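Local coordinates for intradiol ring-cleavage dioxygenase (Streptomyces sp. SirexAA-E, PDB 4ILV), which probably catalyses the iron(III)-dependent intradiol cleavage of catechol-type aromatic rings, as a secreted enzyme in which a dioxygenase domain is fused to a carbohydrate-binding module, at residues G93-T98 and G122-R127. Numbering follows the deposited sequence.
Sequences GAYDMT and GLYPGR. With FE (Fe (III) ion), chain C; EDO (1,2-ethanediol), chain D.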
# COMPACT_ATOMS: atom_id res chain seq x y z
N GLY A 93 -8.98 12.98 0.85
CA GLY A 93 -8.20 12.84 2.07
C GLY A 93 -8.96 12.28 3.26
O GLY A 93 -8.45 12.31 4.38
N ALA A 94 -10.15 11.74 3.05
CA ALA A 94 -10.93 11.19 4.16
C ALA A 94 -10.82 9.67 4.24
O ALA A 94 -10.88 8.98 3.22
CB ALA A 94 -12.41 11.63 4.06
N TYR A 95 -10.68 9.14 5.46
CA TYR A 95 -10.74 7.69 5.68
C TYR A 95 -12.17 7.31 6.05
O TYR A 95 -12.88 8.09 6.69
CB TYR A 95 -9.80 7.24 6.81
CG TYR A 95 -8.32 7.32 6.48
CD1 TYR A 95 -7.62 6.19 6.04
CD2 TYR A 95 -7.62 8.52 6.62
CE1 TYR A 95 -6.26 6.26 5.74
CE2 TYR A 95 -6.25 8.59 6.33
CZ TYR A 95 -5.58 7.46 5.88
OH TYR A 95 -4.23 7.52 5.57
N ASP A 96 -12.59 6.11 5.67
CA ASP A 96 -13.94 5.65 6.00
C ASP A 96 -13.92 4.93 7.34
O ASP A 96 -13.38 3.83 7.43
CB ASP A 96 -14.48 4.75 4.88
CG ASP A 96 -15.93 4.32 5.11
OD1 ASP A 96 -16.59 4.81 6.04
OD2 ASP A 96 -16.40 3.47 4.33
N MET A 97 -14.48 5.55 8.37
CA MET A 97 -14.51 4.94 9.71
C MET A 97 -15.81 4.18 9.99
O MET A 97 -15.88 3.39 10.93
CB MET A 97 -14.29 5.99 10.80
CG MET A 97 -12.91 6.64 10.78
SD MET A 97 -11.52 5.51 10.49
CE MET A 97 -11.63 4.38 11.88
N THR A 98 -16.84 4.44 9.20
CA THR A 98 -18.13 3.80 9.43
C THR A 98 -18.20 2.52 8.60
O THR A 98 -18.72 1.51 9.07
CB THR A 98 -19.32 4.76 9.16
OG1 THR A 98 -19.52 4.91 7.75
CG2 THR A 98 -19.02 6.12 9.76
N GLY A 122 -5.83 11.36 -1.38
CA GLY A 122 -5.73 12.79 -1.18
C GLY A 122 -4.93 13.15 0.07
O GLY A 122 -4.74 12.33 0.97
N LEU A 123 -4.44 14.39 0.10
CA LEU A 123 -3.74 14.91 1.27
C LEU A 123 -4.70 15.29 2.40
O LEU A 123 -5.82 15.76 2.16
CB LEU A 123 -2.93 16.14 0.89
CG LEU A 123 -1.75 15.96 -0.06
CD1 LEU A 123 -1.09 17.32 -0.24
CD2 LEU A 123 -0.77 14.95 0.50
N TYR A 124 -4.22 15.13 3.63
CA TYR A 124 -4.95 15.54 4.82
C TYR A 124 -3.97 16.18 5.82
O TYR A 124 -2.77 16.17 5.57
CB TYR A 124 -5.75 14.36 5.40
CG TYR A 124 -4.96 13.17 5.90
CD1 TYR A 124 -4.45 13.14 7.19
CD2 TYR A 124 -4.79 12.05 5.10
CE1 TYR A 124 -3.76 12.04 7.67
CE2 TYR A 124 -4.09 10.93 5.57
CZ TYR A 124 -3.59 10.93 6.85
OH TYR A 124 -2.90 9.84 7.33
N PRO A 125 -4.48 16.79 6.92
CA PRO A 125 -3.54 17.61 7.71
C PRO A 125 -2.31 16.89 8.29
O PRO A 125 -2.39 15.82 8.89
CB PRO A 125 -4.42 18.18 8.83
CG PRO A 125 -5.81 18.26 8.20
CD PRO A 125 -5.88 17.00 7.36
N GLY A 126 -1.15 17.52 8.08
CA GLY A 126 0.08 17.08 8.70
C GLY A 126 0.83 15.96 8.01
O GLY A 126 1.95 15.64 8.40
N ARG A 127 0.24 15.34 6.99
CA ARG A 127 0.88 14.17 6.39
C ARG A 127 1.11 14.33 4.90
O ARG A 127 0.29 14.90 4.18
CB ARG A 127 0.05 12.90 6.63
CG ARG A 127 -0.19 12.56 8.09
CD ARG A 127 0.42 11.23 8.51
NE ARG A 127 1.68 10.95 7.83
CZ ARG A 127 2.01 9.75 7.36
NH1 ARG A 127 1.17 8.73 7.51
NH2 ARG A 127 3.17 9.57 6.75
FE FE C . -2.86 7.81 7.05
C1 EDO D . -1.73 8.56 10.03
O1 EDO D . -1.22 8.22 8.73
C2 EDO D . -3.27 8.60 10.02
O2 EDO D . -3.81 7.54 9.21
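Tyr95 and Tyr124 meet at a single iron(III) ion, a worked example of how an intradiol dioxygenase builds its metal centre from two loop tyrosines and two histidines of strand 130-136, at one end of a beta-sandwich. Tyr95 OH and Tyr124 OH each bind the iron at 2.0 Å, and His130 and His132 complete the protein's share of the site. Both oxygens of a 1,2-ethanediol, probably from the crystallisation liquor, chelate the iron in the positions left by the four protein ligands, a bidentate grip through two vicinal oxygens, as a catechol might offer. Although Tyr95 OH and Tyr124 OH lie 3.2 Å apart, it is the shared metal that joins them. The rings cross almost perpendicularly in an offset edge-to-face pair, planes at 77°, the edge of Tyr95 turned toward the face of Tyr124; Tyr95 CE2 comes within 3.3 Å of Tyr124 CE2. The iron lies in the plane of the Tyr124 ring.

Farther back, Tyr124 CG sits between its own backbone N and carbonyl carbon (chi1 63°), which carries the ring past Gly93 O and on to the iron. Tyr124 CB packs 3.5 Å from Gly93 O. Gly93, at positive phi, brings its CA within 3.8 Å of Leu123 O. Arg127, which closes a type II turn begun at Tyr124, bends at chi2 and chi3 to reach the diol, Arg127 NH1 donating to EDO O1 over 2.7 Å, while Asp158 forms a salt bridge with its NE and Gln146 accepts from NH1. With an alanine here, Asp158 would probably lose this salt bridge, Gln146 a donor and the diol oxygen this N-H. In the bond to the diol, the N-H of Arg127 NH1 meets EDO O1 at 152°, with the oxygen in the guanidinium plane.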